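Local coordinates for protein BtGH115A (Bacteroides thetaiotaomicron, PDB 5BY3) that acts as a family GH115 4-O-methyl-alpha-glucuronidase, a glycoside hydrolase with specificity for decorated arabinogalactans, at residues A[436-441]-A[612-617]; A[403-408]-A[559-564]. One frame throughout, in Å; residues are numbered along the deposited sequence.

From the N terminus, the chain first supplies segment 403-408, in the loop after strand 388-393, and then segment 436-441, in the loop after strand 429-433; these strands are neighbours in the eight-stranded parallel sheet of the TIM-barrel domain. After a long, mainly helical stretch, helix 552-580 brings 559-564 back to 403-408 and closes contact 2, and the loop after helix 587-603 brings 612-617 to 436-441 and closes contact 1. The segments alternate, so the two closures cross rather than nest. Their centres lie about 9 Å apart, with Met615 CG 3.4 Å from Tyr561 OH, and one nickel ion joins the two barrel loops through Asp436 OD2 and Leu404 O.

Contact 1 of 2, residues A[436-441]-A[612-617]; sequences DIKPAE and NRMMDF. With NI (nickel (II) ion), chain C.
Asp436 and Met614 mark the nearest backbone approach, CA to CA 7.7 Å; both segments are irregular and no hydrogen bond spans them, so the two are joined by van der Waals contact, mostly through side chains. Ile437 (phi 69°, psi -72°) sits at the centre of a gamma turn whose Lys438 N to Asp436 O bond is weak, and a cis peptide precedes Pro439. Selenomethionine Met614 lies against the two ends of this turn: its SE lies 3.8 Å from Asp436 CB, and its CE comes 3.7 Å from Asp436 O. The Met614 and Lys438 side chains cross at about a right angle, with Met614 CE 4.0 Å from Lys438 CD. Met615, likewise a selenomethionine, puts CE against Pro439 CG at 4.0 Å. The lysine chain, bent at its last two torsions, brings NZ to Glu441 OE2 (2.7 Å), a salt bridge extended by Glu557. Asp436 OD2 binds nickel at 2.4 Å, while OD1 takes the Leu174 N-H, so both carboxylate oxygens are engaged. Water 1, a ligand of the same ion, receives a bond from Asp436 N and gives one to Lys438 O. The chemistry is thus divided: the two selenomethionines give van der Waals contact, while metal, water and salt bridge hold polar groups.

Contact 2 of 2, residues A[403-408]-A[559-564]; sequences HLWLST and VKYPVQ. With NI (nickel (II) ion), chain C.
A loop that follows strand 388-393 of the TIM barrel meets helix 552-580 here, with Trp405 and Leu406 facing Tyr561 and Pro562. The nearest backbone pair is Leu406 and Pro562, CA to CA 6.7 Å. At Pro562 the helix is kinked, since its N makes no bond to the preceding turn. One hydrogen bond crosses: Trp405 NE1 donates to Tyr561 OH over 3.1 Å with an N-H...O angle of 154°. The hydroxyl lies only 6° out of the indole plane, so it meets the ring at its edge. Tyr561 has CG anti to the backbone N (chi1 -172°), which lets the phenol ring extend from the helix until its hydroxyl meets Trp405, and Thr600 OG1 is a second hydrogen-bond partner of that hydroxyl. Leu406 touches both rings: CG stands 3.7 Å above the centre of the Trp405 ring, while CD2 packs obliquely on Tyr561 CE2 at 3.7 Å. Its other methyl, CD1, approaches Pro562 O at 4.1 Å. Glu499 accepts the backbone N-H groups of both Trp405 and Leu406. Replacing Tyr561 by an alanine would probably leave Trp405 NE1 without its acceptor and Leu406 CD2 without its aromatic neighbour. The bond gives the buried indole N-H an acceptor on the helix and ties down the side chain next in sequence to Leu404, whose O binds nickel at 2.4 Å.

Contact 1 of 2, residues A[436-441]-A[612-617]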
loop_
_atom_site.group_PDB
_atom_site.type_symbol
_atom_site.label_atom_id
_atom_site.label_comp_id
_atom_site.label_asym_id
_atom_site.label_seq_id
_atom_site.Cartn_x
_atom_site.Cartn_y
_atom_site.Cartn_z
ATOM N N ASP A 436 -0.709 4.266 9.867
ATOM C CA ASP A 436 0.089 4.022 11.098
ATOM C C ASP A 436 1.001 2.808 10.994
ATOM O O ASP A 436 1.485 2.337 12.034
ATOM C CB ASP A 436 -0.833 3.785 12.298
ATOM C CG ASP A 436 -1.901 4.850 12.447
ATOM O OD1 ASP A 436 -1.556 5.963 12.905
ATOM O OD2 ASP A 436 -3.084 4.570 12.152
ATOM N N ILE A 437 1.225 2.301 9.772
ATOM C CA ILE A 437 1.868 0.983 9.530
ATOM C C ILE A 437 0.941 -0.183 9.962
ATOM O O ILE A 437 0.398 -0.881 9.110
ATOM C CB ILE A 437 3.293 0.820 10.143
ATOM C CG1 ILE A 437 4.236 1.998 9.727
ATOM C CG2 ILE A 437 3.844 -0.586 9.859
ATOM C CD1 ILE A 437 5.573 2.049 10.471
ATOM N N LYS A 438 0.749 -0.387 11.262
ATOM C CA LYS A 438 -0.220 -1.401 11.735
ATOM C C LYS A 438 -1.630 -0.824 11.468
ATOM O O LYS A 438 -1.836 0.345 11.732
ATOM C CB LYS A 438 0.042 -1.754 13.220
ATOM C CG LYS A 438 1.521 -2.122 13.478
ATOM C CD LYS A 438 1.891 -2.372 14.945
ATOM C CE LYS A 438 1.184 -3.587 15.518
ATOM N NZ LYS A 438 1.429 -4.833 14.728
ATOM N N PRO A 439 -2.580 -1.583 10.913
ATOM C CA PRO A 439 -2.501 -3.025 10.749
ATOM C C PRO A 439 -2.525 -3.448 9.253
ATOM O O PRO A 439 -3.414 -4.180 8.835
ATOM C CB PRO A 439 -3.795 -3.460 11.437
ATOM C CG PRO A 439 -4.811 -2.415 10.970
ATOM C CD PRO A 439 -3.989 -1.117 10.905
ATOM N N ALA A 440 -1.574 -2.956 8.475
ATOM C CA ALA A 440 -1.456 -3.166 7.028
ATOM C C ALA A 440 -0.212 -3.968 6.723
ATOM O O ALA A 440 0.295 -3.927 5.570
ATOM C CB ALA A 440 -1.329 -1.811 6.324
ATOM N N GLU A 441 0.313 -4.622 7.767
ATOM C CA GLU A 441 1.525 -5.403 7.698
ATOM C C GLU A 441 1.612 -6.261 6.429
ATOM O O GLU A 441 2.640 -6.305 5.726
ATOM C CB GLU A 441 1.617 -6.320 8.905
ATOM C CG GLU A 441 1.721 -5.618 10.260
ATOM C CD GLU A 441 0.390 -5.502 11.005
ATOM O OE1 GLU A 441 -0.693 -5.692 10.406
ATOM O OE2 GLU A 441 0.441 -5.234 12.231
ATOM N N ASN A 612 0.073 0.034 23.211
ATOM C CA ASN A 612 -0.961 0.896 23.758
ATOM C C ASN A 612 -1.095 2.214 22.959
ATOM O O ASN A 612 -0.059 2.843 22.640
ATOM C CB ASN A 612 -0.741 1.147 25.252
ATOM C CG ASN A 612 -1.916 1.863 25.890
ATOM O OD1 ASN A 612 -3.064 1.668 25.503
ATOM N ND2 ASN A 612 -1.625 2.733 26.846
ATOM N N ARG A 613 -2.353 2.593 22.634
ATOM C CA ARG A 613 -2.689 3.762 21.771
ATOM C C ARG A 613 -2.556 3.600 20.242
ATOM O O ARG A 613 -3.041 4.464 19.496
ATOM C CB ARG A 613 -1.882 5.014 22.152
ATOM C CG ARG A 613 -2.002 5.438 23.597
ATOM C CD ARG A 613 -1.113 6.634 23.873
ATOM N NE ARG A 613 -1.665 7.344 25.024
ATOM C CZ ARG A 613 -1.360 7.067 26.285
ATOM N NH1 ARG A 613 -0.473 6.106 26.567
ATOM N NH2 ARG A 613 -1.938 7.767 27.260
HETATM N N MSE A 614 -1.878 2.552 19.770
HETATM C CA MSE A 614 -1.726 2.292 18.335
HETATM C C MSE A 614 -3.043 2.041 17.639
HETATM O O MSE A 614 -3.135 2.253 16.441
HETATM C CB MSE A 614 -0.787 1.107 18.195
HETATM C CG MSE A 614 -0.450 0.644 16.778
HETATM SE SE MSE A 614 0.197 2.010 15.524
HETATM C CE MSE A 614 2.084 1.556 15.627
HETATM N N MSE A 615 -4.076 1.613 18.380
HETATM C CA MSE A 615 -5.373 1.238 17.788
HETATM C C MSE A 615 -6.512 2.019 18.342
HETATM O O MSE A 615 -6.779 1.997 19.555
HETATM C CB MSE A 615 -5.701 -0.233 17.928
HETATM C CG MSE A 615 -6.976 -0.626 17.161
HETATM SE SE MSE A 615 -6.826 -0.289 15.219
HETATM C CE MSE A 615 -5.436 -1.649 14.868
ATOM N N ASP A 616 -7.209 2.694 17.433
ATOM C CA ASP A 616 -8.323 3.552 17.795
ATOM C C ASP A 616 -9.464 3.150 16.892
ATOM O O ASP A 616 -9.368 3.301 15.675
ATOM C CB ASP A 616 -7.937 5.024 17.599
ATOM C CG ASP A 616 -9.020 5.983 18.008
ATOM O OD1 ASP A 616 -10.197 5.582 18.048
ATOM O OD2 ASP A 616 -8.705 7.177 18.277
ATOM N N PHE A 617 -10.533 2.619 17.472
ATOM C CA PHE A 617 -11.625 2.141 16.652
ATOM C C PHE A 617 -12.582 3.253 16.167
ATOM O O PHE A 617 -13.547 2.972 15.439
ATOM C CB PHE A 617 -12.319 0.912 17.295
ATOM C CG PHE A 617 -13.251 1.212 18.473
ATOM C CD1 PHE A 617 -12.772 1.206 19.795
ATOM C CD2 PHE A 617 -14.629 1.391 18.269
ATOM C CE1 PHE A 617 -13.632 1.433 20.879
ATOM C CE2 PHE A 617 -15.493 1.598 19.360
ATOM C CZ PHE A 617 -14.996 1.627 20.667
HETATM NI NI NI C . -4.819 3.851 10.664
HETATM O O HOH W 1 -2.853 2.465 9.877
HETATM O O HOH W 2 -5.943 5.457 12.194
#

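Contact 2 of 2, residues A[403-408]-A[559-564]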
loop_
_atom_site.group_PDB
_atom_site.type_symbol
_atom_site.label_atom_id
_atom_site.label_comp_id
_atom_site.label_asym_id
_atom_site.label_seq_id
_atom_site.Cartn_x
_atom_site.Cartn_y
_atom_site.Cartn_z
ATOM N N HIS A 403 -10.727 5.458 4.768
ATOM C CA HIS A 403 -10.423 4.137 5.258
ATOM C C HIS A 403 -9.173 4.208 6.099
ATOM O O HIS A 403 -8.055 4.158 5.573
ATOM C CB HIS A 403 -10.329 3.091 4.142
ATOM C CG HIS A 403 -9.527 3.505 2.941
ATOM N ND1 HIS A 403 -9.973 4.454 2.035
ATOM C CD2 HIS A 403 -8.330 3.059 2.469
ATOM C CE1 HIS A 403 -9.081 4.569 1.060
ATOM N NE2 HIS A 403 -8.062 3.760 1.318
ATOM N N LEU A 404 -9.353 4.366 7.412
ATOM C CA LEU A 404 -8.201 4.557 8.323
ATOM C C LEU A 404 -8.118 3.584 9.473
ATOM O O LEU A 404 -7.141 3.616 10.240
ATOM C CB LEU A 404 -8.244 5.959 8.937
ATOM C CG LEU A 404 -8.076 7.198 8.071
ATOM C CD1 LEU A 404 -8.301 8.417 8.936
ATOM C CD2 LEU A 404 -6.664 7.200 7.521
ATOM N N TRP A 405 -9.142 2.748 9.643
ATOM C CA TRP A 405 -9.146 1.907 10.825
ATOM C C TRP A 405 -8.421 0.584 10.609
ATOM O O TRP A 405 -7.396 0.321 11.262
ATOM C CB TRP A 405 -10.540 1.745 11.331
ATOM C CG TRP A 405 -10.730 0.743 12.415
ATOM C CD1 TRP A 405 -9.907 0.479 13.487
ATOM C CD2 TRP A 405 -11.871 -0.095 12.565
ATOM N NE1 TRP A 405 -10.475 -0.485 14.282
ATOM C CE2 TRP A 405 -11.686 -0.844 13.745
ATOM C CE3 TRP A 405 -13.034 -0.295 11.802
ATOM C CZ2 TRP A 405 -12.615 -1.802 14.174
ATOM C CZ3 TRP A 405 -13.963 -1.242 12.229
ATOM C CH2 TRP A 405 -13.733 -1.997 13.397
ATOM N N LEU A 406 -8.953 -0.205 9.675
ATOM C CA LEU A 406 -8.394 -1.466 9.255
ATOM C C LEU A 406 -7.863 -1.366 7.812
ATOM O O LEU A 406 -8.203 -0.448 7.057
ATOM C CB LEU A 406 -9.462 -2.558 9.352
ATOM C CG LEU A 406 -10.012 -2.784 10.776
ATOM C CD1 LEU A 406 -11.210 -3.738 10.746
ATOM C CD2 LEU A 406 -8.911 -3.282 11.719
ATOM N N SER A 407 -7.012 -2.310 7.470
ATOM C CA SER A 407 -6.357 -2.337 6.226
ATOM C C SER A 407 -6.903 -3.521 5.466
ATOM O O SER A 407 -6.446 -4.672 5.654
ATOM C CB SER A 407 -4.846 -2.526 6.467
ATOM O OG SER A 407 -4.210 -3.006 5.276
ATOM N N THR A 408 -7.854 -3.239 4.581
ATOM C CA THR A 408 -8.574 -4.270 3.975
ATOM C C THR A 408 -8.525 -4.304 2.445
ATOM O O THR A 408 -9.288 -5.058 1.791
ATOM C CB THR A 408 -10.031 -4.278 4.494
ATOM O OG1 THR A 408 -10.715 -3.066 4.133
ATOM C CG2 THR A 408 -10.053 -4.512 5.998
ATOM N N VAL A 559 -4.482 -11.728 12.408
ATOM C CA VAL A 559 -5.672 -12.486 12.019
ATOM C C VAL A 559 -6.881 -12.120 12.876
ATOM O O VAL A 559 -7.877 -11.657 12.350
ATOM C CB VAL A 559 -5.413 -14.031 12.011
ATOM C CG1 VAL A 559 -6.609 -14.782 11.486
ATOM C CG2 VAL A 559 -4.248 -14.383 11.113
ATOM N N LYS A 560 -6.788 -12.307 14.188
ATOM C CA LYS A 560 -7.970 -12.243 15.054
ATOM C C LYS A 560 -8.552 -10.827 15.131
ATOM O O LYS A 560 -9.740 -10.656 14.893
ATOM C CB LYS A 560 -7.668 -12.834 16.444
ATOM C CG LYS A 560 -8.891 -13.183 17.281
ATOM C CD LYS A 560 -8.540 -14.142 18.409
ATOM C CE LYS A 560 -9.778 -14.606 19.161
ATOM N NZ LYS A 560 -10.055 -13.734 20.333
ATOM N N TYR A 561 -7.741 -9.812 15.424
ATOM C CA TYR A 561 -8.286 -8.439 15.458
ATOM C C TYR A 561 -8.947 -8.010 14.142
ATOM O O TYR A 561 -10.095 -7.584 14.218
ATOM C CB TYR A 561 -7.293 -7.364 15.957
ATOM C CG TYR A 561 -7.959 -5.989 16.154
ATOM C CD1 TYR A 561 -8.674 -5.689 17.337
ATOM C CD2 TYR A 561 -7.915 -5.010 15.151
ATOM C CE1 TYR A 561 -9.298 -4.463 17.507
ATOM C CE2 TYR A 561 -8.528 -3.801 15.322
ATOM C CZ TYR A 561 -9.220 -3.526 16.499
ATOM O OH TYR A 561 -9.851 -2.310 16.652
ATOM N N PRO A 562 -8.261 -8.123 12.952
ATOM C CA PRO A 562 -8.973 -7.621 11.742
ATOM C C PRO A 562 -10.187 -8.418 11.322
ATOM O O PRO A 562 -11.205 -7.824 10.987
ATOM C CB PRO A 562 -7.902 -7.605 10.633
ATOM C CG PRO A 562 -6.791 -8.480 11.126
ATOM C CD PRO A 562 -6.866 -8.514 12.642
ATOM N N VAL A 563 -10.129 -9.741 11.354
ATOM C CA VAL A 563 -11.330 -10.542 11.010
ATOM C C VAL A 563 -12.496 -10.294 11.982
ATOM O O VAL A 563 -13.645 -10.121 11.542
ATOM C CB VAL A 563 -11.068 -12.077 10.815
ATOM C CG1 VAL A 563 -12.392 -12.850 10.718
ATOM C CG2 VAL A 563 -10.278 -12.339 9.540
ATOM N N GLN A 564 -12.215 -10.259 13.282
ATOM C CA GLN A 564 -13.297 -10.127 14.237
ATOM C C GLN A 564 -13.753 -8.685 14.359
ATOM O O GLN A 564 -14.945 -8.413 14.589
ATOM C CB GLN A 564 -12.945 -10.757 15.578
ATOM C CG GLN A 564 -12.829 -12.291 15.540
ATOM C CD GLN A 564 -12.753 -12.932 16.938
ATOM O OE1 GLN A 564 -12.122 -12.420 17.870
ATOM N NE2 GLN A 564 -13.395 -14.071 17.070
HETATM NI NI NI C . -4.819 3.851 10.664
HETATM O O HOH W 2 -5.943 5.457 12.194
HETATM O O HOH W 1 -2.853 2.465 9.877
#